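PDB 3WX5: cellulase from Uncultured bacterium, which probably hydrolyses internal beta-1,4-glucosidic bonds of cellulose, as a family 12 endoglucanase with a jelly-roll beta-sandwich fold. Local coordinates for residues A[34-39]-A[235-240]; A[106-111]-A[219-224]; A[151-156]-A[170-175]. All coordinates share one frame; numbering follows the deposited sequence.

Contact 1 (A[34-39]-A[235-240]); sequences GRYRVI and SDFSVT
Two sheets of the family 12 beta-sandwich meet where a classic beta bulge opposite Val-31 reaches across to strand 237-240; its paired residues are Arg-35, just before strand 36-39, and Tyr-36, the first residue of that strand. The axes of 36-39 and 237-240 approach to 9.8 Å, and side chains fill the gap. Tyr-36 swings its ring beside its own backbone N (chi1 -53°), which sends the phenol across to the other strand. There Phe-237 meets it in a T-shaped, edge-to-face pair: the CD2/CE2 edge points at one face of the tyrosine ring, and the centroids are 5.0 Å apart. The opposite face is covered by Arg-35 CG, so the phenol is sandwiched. Its oxygen is a hub for two N-H donors. Val-239 N donates an almost straight bond to Tyr-36 OH at 3.0 Å, and Arg-35 NE donates another to the same OH from 3.1 Å. Ile-79 and Leu-81 also touch the tyrosine side chain. The extended Arg-35 chain then brings NH2 to Val-239 O at 2.7 Å, with the oxygen in the guanidinium plane but the N-H bent, at 148°.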
loop_
_atom_site.group_PDB
_atom_site.type_symbol
_atom_site.label_atom_id
_atom_site.label_comp_id
_atom_site.label_asym_id
_atom_site.label_seq_id
_atom_site.Cartn_x
_atom_site.Cartn_y
_atom_site.Cartn_z
ATOM N N GLY A 34 -15.316 -10.287 2.233
ATOM C CA GLY A 34 -14.306 -10.479 3.268
ATOM C C GLY A 34 -12.918 -10.733 2.719
ATOM O O GLY A 34 -11.973 -10.891 3.489
ATOM N N ARG A 35 -12.777 -10.772 1.395
ATOM C CA ARG A 35 -11.475 -11.088 0.834
ATOM C C ARG A 35 -10.486 -9.921 1.035
ATOM O O ARG A 35 -9.287 -10.139 1.168
ATOM C CB ARG A 35 -11.565 -11.474 -0.642
ATOM C CG ARG A 35 -10.179 -11.650 -1.263
ATOM C CD ARG A 35 -10.184 -12.505 -2.510
ATOM N NE ARG A 35 -8.842 -12.542 -3.091
ATOM C CZ ARG A 35 -7.873 -13.373 -2.711
ATOM N NH1 ARG A 35 -8.084 -14.280 -1.765
ATOM N NH2 ARG A 35 -6.693 -13.322 -3.305
ATOM N N TYR A 36 -10.993 -8.689 0.992
ATOM C CA TYR A 36 -10.165 -7.500 1.213
ATOM C C TYR A 36 -10.787 -6.642 2.308
ATOM O O TYR A 36 -11.918 -6.879 2.724
ATOM C CB TYR A 36 -9.989 -6.667 -0.081
ATOM C CG TYR A 36 -9.484 -7.456 -1.259
ATOM C CD1 TYR A 36 -8.225 -8.061 -1.240
ATOM C CD2 TYR A 36 -10.281 -7.641 -2.384
ATOM C CE1 TYR A 36 -7.813 -8.875 -2.295
ATOM C CE2 TYR A 36 -9.850 -8.412 -3.459
ATOM C CZ TYR A 36 -8.640 -9.039 -3.387
ATOM O OH TYR A 36 -8.230 -9.833 -4.429
ATOM N N ARG A 37 -10.030 -5.666 2.787
ATOM C CA ARG A 37 -10.512 -4.712 3.775
ATOM C C ARG A 37 -10.102 -3.334 3.313
ATOM O O ARG A 37 -8.967 -3.162 2.878
ATOM C CB ARG A 37 -9.811 -4.988 5.087
ATOM C CG ARG A 37 -10.463 -4.349 6.287
ATOM C CD ARG A 37 -10.429 -5.344 7.441
ATOM N NE ARG A 37 -10.305 -4.632 8.693
ATOM C CZ ARG A 37 -11.334 -4.206 9.402
ATOM N NH1 ARG A 37 -12.572 -4.468 8.993
ATOM N NH2 ARG A 37 -11.123 -3.530 10.524
ATOM N N VAL A 38 -10.960 -2.345 3.533
ATOM C CA VAL A 38 -10.641 -0.964 3.195
ATOM C C VAL A 38 -10.564 -0.128 4.482
ATOM O O VAL A 38 -11.372 -0.306 5.409
ATOM C CB VAL A 38 -11.680 -0.364 2.227
ATOM C CG1 VAL A 38 -11.391 1.134 1.964
ATOM C CG2 VAL A 38 -11.674 -1.163 0.903
ATOM N N ILE A 39 -9.536 0.712 4.577
ATOM C CA ILE A 39 -9.300 1.452 5.819
ATOM C C ILE A 39 -9.165 2.920 5.486
ATOM O O ILE A 39 -8.489 3.272 4.509
ATOM C CB ILE A 39 -8.026 0.942 6.560
ATOM C CG1 ILE A 39 -6.832 0.789 5.598
ATOM C CG2 ILE A 39 -8.310 -0.385 7.289
ATOM C CD1 ILE A 39 -5.507 0.439 6.316
ATOM N N SER A 235 -9.719 1.642 -7.783
ATOM C CA SER A 235 -10.650 0.699 -8.445
ATOM C C SER A 235 -10.017 -0.639 -8.816
ATOM O O SER A 235 -8.820 -0.706 -9.086
ATOM C CB SER A 235 -11.191 1.343 -9.735
ATOM O OG SER A 235 -11.754 2.612 -9.429
ATOM N N ASP A 236 -10.837 -1.683 -8.915
ATOM C CA ASP A 236 -10.446 -2.909 -9.618
ATOM C C ASP A 236 -9.266 -3.611 -8.930
ATOM O O ASP A 236 -8.420 -4.210 -9.605
ATOM C CB ASP A 236 -10.025 -2.594 -11.073
ATOM C CG ASP A 236 -11.125 -1.907 -11.899
ATOM O OD1 ASP A 236 -12.333 -2.130 -11.654
ATOM O OD2 ASP A 236 -10.747 -1.175 -12.844
ATOM N N PHE A 237 -9.176 -3.514 -7.612
ATOM C CA PHE A 237 -8.060 -4.136 -6.871
ATOM C C PHE A 237 -8.198 -5.665 -6.866
ATOM O O PHE A 237 -9.295 -6.203 -6.632
ATOM C CB PHE A 237 -8.041 -3.617 -5.433
ATOM C CG PHE A 237 -6.914 -4.162 -4.593
ATOM C CD1 PHE A 237 -5.592 -3.790 -4.838
ATOM C CD2 PHE A 237 -7.185 -4.960 -3.488
ATOM C CE1 PHE A 237 -4.567 -4.207 -3.979
ATOM C CE2 PHE A 237 -6.166 -5.358 -2.604
ATOM C CZ PHE A 237 -4.856 -4.984 -2.857
ATOM N N SER A 238 -7.086 -6.355 -7.097
ATOM C CA SER A 238 -7.029 -7.795 -6.963
ATOM C C SER A 238 -5.632 -8.163 -6.504
ATOM O O SER A 238 -4.660 -7.510 -6.847
ATOM C CB SER A 238 -7.291 -8.441 -8.334
ATOM O OG SER A 238 -7.240 -9.841 -8.234
ATOM N N VAL A 239 -5.535 -9.169 -5.654
ATOM C CA VAL A 239 -4.229 -9.741 -5.333
ATOM C C VAL A 239 -4.299 -11.233 -5.519
ATOM O O VAL A 239 -5.311 -11.839 -5.163
ATOM C CB VAL A 239 -3.839 -9.464 -3.880
ATOM C CG1 VAL A 239 -2.531 -10.210 -3.564
ATOM C CG2 VAL A 239 -3.680 -7.951 -3.658
ATOM N N THR A 240 -3.274 -11.817 -6.146
ATOM C CA THR A 240 -3.218 -13.278 -6.278
ATOM C C THR A 240 -1.914 -13.816 -5.699
ATOM O O THR A 240 -0.818 -13.471 -6.163
ATOM C CB THR A 240 -3.351 -13.753 -7.747
ATOM O OG1 THR A 240 -4.579 -13.263 -8.303
ATOM C CG2 THR A 240 -3.384 -15.308 -7.797
HETATM O O HOH W 1 -9.928 -10.504 -6.200
#

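Contact 2 (A[106-111]-A[219-224]); sequences SNWRLT and VETGFE
With CG trans to its backbone nitrogen (chi1 -170°), Trp-108 carries its indole from strand 106-111 across to Thr-221, whose own rotamer sends OG1 anti to the backbone N and leaves CG2 in the cramped slot between N and carbonyl carbon. Both branches of the threonine therefore land on the same indole face. CG2 sits 3.5 Å from the centroid of the five-membered ring of Trp-108, only 5° off its normal, a well-formed CH-pi contact. OG1 lies over the six-membered ring, 3.3 Å from Trp-108 CZ3. Beyond it, Gly-222 O comes obliquely to 3.5 Å from Trp-108 CH2.

Phe-223 completes the cluster. Its ring is neither stacked on the indole nor edge-on to it: the planes are 47° apart, and Phe-223 CZ touches Trp-108 CZ2 at 3.8 Å. At the phenyl edge CE1 meets Leu-110 CB at 4.1 Å, and that same CB lies on the side of the indole opposite Thr-221, offset toward the rim. Trp-108 is thus flanked on both faces.

This is the core of the sandwich: strand 101-111 belongs to the six-stranded sheet, strand 215-225 to the larger one, and Trp-108 spans the gap, also touching Tyr-122 and Leu-146.

Between these two segments the chemistry is dispersion and CH-pi packing, and the polar ends are satisfied to the side. Trp-108 NE1 has its hydrogen bond with Ser-234 OG, and Thr-221 OG1 a weak one with Ala-121 O. The first of these should resist rotation of the indole, while the threonine presents its methyl squarely to the pyrrole ring, so the sheets are joined here by shape more than by polarity.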
loop_
_atom_site.group_PDB
_atom_site.type_symbol
_atom_site.label_atom_id
_atom_site.label_comp_id
_atom_site.label_asym_id
_atom_site.label_seq_id
_atom_site.Cartn_x
_atom_site.Cartn_y
_atom_site.Cartn_z
ATOM N N SER A 106 -0.728 -8.513 -8.654
ATOM C CA SER A 106 -1.858 -7.675 -8.316
ATOM C C SER A 106 -2.300 -6.795 -9.481
ATOM O O SER A 106 -1.493 -6.448 -10.339
ATOM C CB SER A 106 -1.484 -6.873 -7.079
ATOM O OG SER A 106 -2.515 -5.988 -6.709
ATOM N N ASN A 107 -3.611 -6.575 -9.582
ATOM C CA ASN A 107 -4.188 -5.520 -10.406
ATOM C C ASN A 107 -4.636 -4.310 -9.583
ATOM O O ASN A 107 -5.134 -4.465 -8.467
ATOM C CB ASN A 107 -5.418 -6.037 -11.180
ATOM C CG ASN A 107 -5.157 -7.319 -11.935
ATOM O OD1 ASN A 107 -4.022 -7.673 -12.231
ATOM N ND2 ASN A 107 -6.237 -8.039 -12.246
ATOM N N TRP A 108 -4.599 -3.122 -10.191
ATOM C CA TRP A 108 -5.144 -1.927 -9.545
ATOM C C TRP A 108 -5.339 -0.851 -10.601
ATOM O O TRP A 108 -4.554 -0.748 -11.536
ATOM C CB TRP A 108 -4.180 -1.401 -8.467
ATOM C CG TRP A 108 -4.779 -0.307 -7.588
ATOM C CD1 TRP A 108 -6.024 -0.306 -6.988
ATOM C CD2 TRP A 108 -4.114 0.878 -7.120
ATOM N NE1 TRP A 108 -6.211 0.880 -6.298
ATOM C CE2 TRP A 108 -5.049 1.613 -6.350
ATOM C CE3 TRP A 108 -2.826 1.407 -7.307
ATOM C CZ2 TRP A 108 -4.700 2.787 -5.674
ATOM C CZ3 TRP A 108 -2.495 2.606 -6.666
ATOM C CH2 TRP A 108 -3.438 3.295 -5.886
ATOM N N ARG A 109 -6.343 0.000 -10.407
ATOM C CA ARG A 109 -6.520 1.168 -11.265
ATOM C C ARG A 109 -6.754 2.377 -10.365
ATOM O O ARG A 109 -7.502 2.300 -9.400
ATOM C CB ARG A 109 -7.715 0.973 -12.191
ATOM C CG ARG A 109 -7.960 2.144 -13.137
ATOM C CD ARG A 109 -9.003 1.792 -14.225
ATOM N NE ARG A 109 -10.359 1.739 -13.678
ATOM C CZ ARG A 109 -11.104 2.819 -13.441
ATOM N NH1 ARG A 109 -10.625 4.030 -13.688
ATOM N NH2 ARG A 109 -12.314 2.693 -12.928
ATOM N N LEU A 110 -6.078 3.475 -10.660
ATOM C CA LEU A 110 -6.250 4.667 -9.857
ATOM C C LEU A 110 -6.731 5.818 -10.745
ATOM O O LEU A 110 -6.425 5.883 -11.959
ATOM C CB LEU A 110 -4.944 5.013 -9.150
ATOM C CG LEU A 110 -3.785 5.351 -10.113
ATOM C CD1 LEU A 110 -3.417 6.816 -10.046
ATOM C CD2 LEU A 110 -2.558 4.468 -9.888
ATOM N N THR A 111 -7.487 6.720 -10.143
ATOM C CA THR A 111 -7.878 7.943 -10.825
ATOM C C THR A 111 -7.150 9.101 -10.136
ATOM O O THR A 111 -7.409 9.392 -8.961
ATOM C CB THR A 111 -9.424 8.115 -10.765
ATOM O OG1 THR A 111 -10.048 6.945 -11.325
ATOM C CG2 THR A 111 -9.865 9.362 -11.551
ATOM N N VAL A 219 -0.631 -7.070 1.923
ATOM C CA VAL A 219 -0.399 -6.413 0.646
ATOM C C VAL A 219 -1.505 -5.362 0.520
ATOM O O VAL A 219 -2.703 -5.724 0.406
ATOM C CB VAL A 219 -0.536 -7.428 -0.526
ATOM C CG1 VAL A 219 -0.333 -6.721 -1.890
ATOM C CG2 VAL A 219 0.498 -8.549 -0.354
ATOM N N GLU A 220 -1.105 -4.087 0.471
ATOM C CA GLU A 220 -2.066 -2.983 0.483
ATOM C C GLU A 220 -1.796 -2.092 -0.705
ATOM O O GLU A 220 -0.672 -2.028 -1.198
ATOM C CB GLU A 220 -1.938 -2.158 1.779
ATOM C CG GLU A 220 -1.443 -2.950 2.987
ATOM C CD GLU A 220 -1.630 -2.226 4.336
ATOM O OE1 GLU A 220 -1.873 -0.996 4.364
ATOM O OE2 GLU A 220 -1.623 -2.920 5.381
ATOM N N THR A 221 -2.801 -1.335 -1.131
ATOM C CA THR A 221 -2.499 -0.188 -1.969
ATOM C C THR A 221 -3.467 0.945 -1.661
ATOM O O THR A 221 -4.508 0.716 -1.036
ATOM C CB THR A 221 -2.565 -0.561 -3.462
ATOM O OG1 THR A 221 -1.964 0.493 -4.227
ATOM C CG2 THR A 221 -4.049 -0.772 -3.907
ATOM N N GLY A 222 -3.094 2.168 -2.016
ATOM C CA GLY A 222 -3.897 3.339 -1.620
ATOM C C GLY A 222 -3.141 4.595 -1.947
ATOM O O GLY A 222 -2.271 4.572 -2.819
ATOM N N PHE A 223 -3.398 5.667 -1.196
ATOM C CA PHE A 223 -2.815 6.969 -1.525
ATOM C C PHE A 223 -2.204 7.510 -0.245
ATOM O O PHE A 223 -2.917 7.699 0.745
ATOM C CB PHE A 223 -3.912 7.928 -2.001
ATOM C CG PHE A 223 -4.713 7.396 -3.174
ATOM C CD1 PHE A 223 -4.198 7.487 -4.462
ATOM C CD2 PHE A 223 -5.930 6.733 -2.975
ATOM C CE1 PHE A 223 -4.904 6.981 -5.553
ATOM C CE2 PHE A 223 -6.642 6.188 -4.069
ATOM C CZ PHE A 223 -6.133 6.338 -5.354
ATOM N N GLU A 224 -0.906 7.802 -0.245
ATOM C CA GLU A 224 -0.400 8.582 0.878
ATOM C C GLU A 224 -0.769 10.040 0.645
ATOM O O GLU A 224 -0.459 10.614 -0.405
ATOM C CB GLU A 224 1.111 8.419 1.066
ATOM C CG GLU A 224 1.546 6.988 1.419
ATOM C CD GLU A 224 3.003 6.918 1.868
ATOM O OE1 GLU A 224 3.912 7.214 1.059
ATOM O OE2 GLU A 224 3.241 6.620 3.054
#

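Contact 3 (A[151-156]-A[170-175]); sequences NVMPGG and EVWFAD
Trp-172 NE1 gives its hydrogen to Glu-170 OE1 at 3.0 Å, a fairly straight bond lying in the indole plane and using the anti lone pair of the carboxylate. Both residues belong to strand 170-175, and the bond should help fix the rotation of the ring that the 151-156 loop packs against. Pro-154 takes one face: its CG sits 3.7 Å from the centroid of the Trp-172 five-membered ring, 5° off the normal, in a CH-pi contact, and its CB comes to 3.5 Å from Trp-172 CG. Met-153 brings SD obliquely to 4.1 Å from Trp-172 CH2, a Met-aromatic contact. Gly-156 O lies at the indole edge, near the ring plane. Further along, Gly-156 CA approaches Phe-173 O at 3.2 Å as a CA-H...O contact and also touches Ala-174 CB. Gly-155 O is buried here with no polar partner in the model. The loop leaves strand 140-149, passes over strand 179-185, where Tyr-180 OH bonds to Gly-155 N and Arg-184 NH2 to Val-152 O, and crosses strand 167-175 to enter strand 157-164 on its far side.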
loop_
_atom_site.group_PDB
_atom_site.type_symbol
_atom_site.label_atom_id
_atom_site.label_comp_id
_atom_site.label_asym_id
_atom_site.label_seq_id
_atom_site.Cartn_x
_atom_site.Cartn_y
_atom_site.Cartn_z
ATOM N N ASN A 151 5.813 16.859 -6.056
ATOM C CA ASN A 151 7.222 16.626 -5.699
ATOM C C ASN A 151 7.408 15.975 -4.343
ATOM O O ASN A 151 8.431 16.184 -3.700
ATOM C CB ASN A 151 8.082 17.922 -5.770
ATOM C CG ASN A 151 9.576 17.624 -6.002
ATOM O OD1 ASN A 151 9.917 16.785 -6.832
ATOM N ND2 ASN A 151 10.456 18.346 -5.316
ATOM N N VAL A 152 6.437 15.167 -3.915
ATOM C CA VAL A 152 6.586 14.370 -2.706
ATOM C C VAL A 152 7.701 13.339 -2.928
ATOM O O VAL A 152 7.940 12.953 -4.066
ATOM C CB VAL A 152 5.242 13.684 -2.343
ATOM C CG1 VAL A 152 4.214 14.736 -1.908
ATOM C CG2 VAL A 152 4.710 12.862 -3.532
ATOM N N MET A 153 8.432 12.970 -1.871
ATOM C CA MET A 153 9.651 12.140 -2.003
ATOM C C MET A 153 9.472 10.922 -1.083
ATOM O O MET A 153 8.898 11.050 -0.016
ATOM C CB MET A 153 10.889 12.918 -1.521
ATOM C CG MET A 153 11.439 13.931 -2.530
ATOM S SD MET A 153 11.861 13.153 -4.114
ATOM C CE MET A 153 11.425 14.456 -5.283
ATOM N N PRO A 154 9.994 9.752 -1.489
ATOM C CA PRO A 154 10.134 8.618 -0.570
ATOM C C PRO A 154 11.037 8.962 0.611
ATOM O O PRO A 154 11.871 9.892 0.523
ATOM C CB PRO A 154 10.813 7.565 -1.451
ATOM C CG PRO A 154 10.297 7.864 -2.812
ATOM C CD PRO A 154 10.380 9.370 -2.855
ATOM N N GLY A 155 10.852 8.242 1.711
ATOM C CA GLY A 155 11.804 8.275 2.834
ATOM C C GLY A 155 13.199 7.853 2.426
ATOM O O GLY A 155 13.388 7.164 1.421
ATOM N N GLY A 156 14.188 8.256 3.212
ATOM C CA GLY A 156 15.537 7.695 3.061
ATOM C C GLY A 156 16.309 8.313 1.911
ATOM O O GLY A 156 16.157 9.499 1.618
ATOM N N GLU A 170 13.138 3.775 -9.545
ATOM C CA GLU A 170 14.077 4.256 -8.525
ATOM C C GLU A 170 13.964 3.437 -7.267
ATOM O O GLU A 170 12.851 3.181 -6.815
ATOM C CB GLU A 170 13.725 5.705 -8.163
ATOM C CG GLU A 170 13.665 6.649 -9.381
ATOM C CD GLU A 170 13.205 8.037 -9.012
ATOM O OE1 GLU A 170 13.062 8.307 -7.810
ATOM O OE2 GLU A 170 12.935 8.854 -9.920
ATOM N N VAL A 171 15.100 3.075 -6.659
ATOM C CA VAL A 171 15.064 2.350 -5.393
ATOM C C VAL A 171 15.493 3.292 -4.268
ATOM O O VAL A 171 16.539 3.950 -4.378
ATOM C CB VAL A 171 15.990 1.103 -5.421
ATOM C CG1 VAL A 171 15.792 0.268 -4.190
ATOM C CG2 VAL A 171 15.712 0.242 -6.686
ATOM N N TRP A 172 14.622 3.454 -3.269
ATOM C CA TRP A 172 14.891 4.308 -2.087
ATOM C C TRP A 172 14.928 3.453 -0.851
ATOM O O TRP A 172 14.150 2.496 -0.752
ATOM C CB TRP A 172 13.768 5.330 -1.916
ATOM C CG TRP A 172 13.723 6.328 -3.028
ATOM C CD1 TRP A 172 13.323 6.118 -4.329
ATOM C CD2 TRP A 172 14.151 7.678 -2.947
ATOM N NE1 TRP A 172 13.479 7.284 -5.067
ATOM C CE2 TRP A 172 13.968 8.259 -4.227
ATOM C CE3 TRP A 172 14.591 8.489 -1.883
ATOM C CZ2 TRP A 172 14.254 9.610 -4.479
ATOM C CZ3 TRP A 172 14.911 9.810 -2.141
ATOM C CH2 TRP A 172 14.726 10.366 -3.427
ATOM N N PHE A 173 15.824 3.772 0.089
ATOM C CA PHE A 173 15.982 2.942 1.284
ATOM C C PHE A 173 16.101 3.833 2.520
ATOM O O PHE A 173 16.874 4.791 2.508
ATOM C CB PHE A 173 17.250 2.067 1.182
ATOM C CG PHE A 173 17.535 1.269 2.434
ATOM C CD1 PHE A 173 16.619 0.337 2.888
ATOM C CD2 PHE A 173 18.637 1.561 3.224
ATOM C CE1 PHE A 173 16.835 -0.367 4.061
ATOM C CE2 PHE A 173 18.867 0.861 4.396
ATOM C CZ PHE A 173 17.943 -0.087 4.826
ATOM N N ALA A 174 15.348 3.528 3.580
ATOM C CA ALA A 174 15.649 4.122 4.881
ATOM C C ALA A 174 15.805 3.044 5.929
ATOM O O ALA A 174 14.953 2.168 6.057
ATOM C CB ALA A 174 14.530 5.096 5.317
ATOM N N ASP A 175 16.731 3.286 6.845
ATOM C CA ASP A 175 16.933 2.395 7.967
ATOM C C ASP A 175 16.256 2.982 9.225
ATOM O O ASP A 175 16.850 3.784 9.953
ATOM C CB ASP A 175 18.444 2.201 8.161
ATOM C CG ASP A 175 18.763 1.294 9.318
ATOM O OD1 ASP A 175 17.836 0.639 9.844
ATOM O OD2 ASP A 175 19.946 1.256 9.704
#

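How the contacts relate
Contacts 1 and 2 form one continuous piece of the sandwich interior, their centres 9 Å apart. Strands 233-243 and 101-111 are sheet neighbours: Ser-238 O lies 2.6 Å from Ser-106 OG, probably a hydrogen bond, and Phe-237 CE1 packs 3.5 Å from Thr-221 CG2, joining the two aromatic clusters. Contact 3 packs a loop against strand 167-175 of the larger sheet, whose concave face, by analogy with family 12 relatives, probably forms the substrate cleft. Its centre is 18 Å from that of contact 2, with nearest atoms about 6 Å apart; from contact 1 it stands well apart, nearest atoms about 18 Å. Along the chain, contact 3 nests inside contact 2, itself inside contact 1.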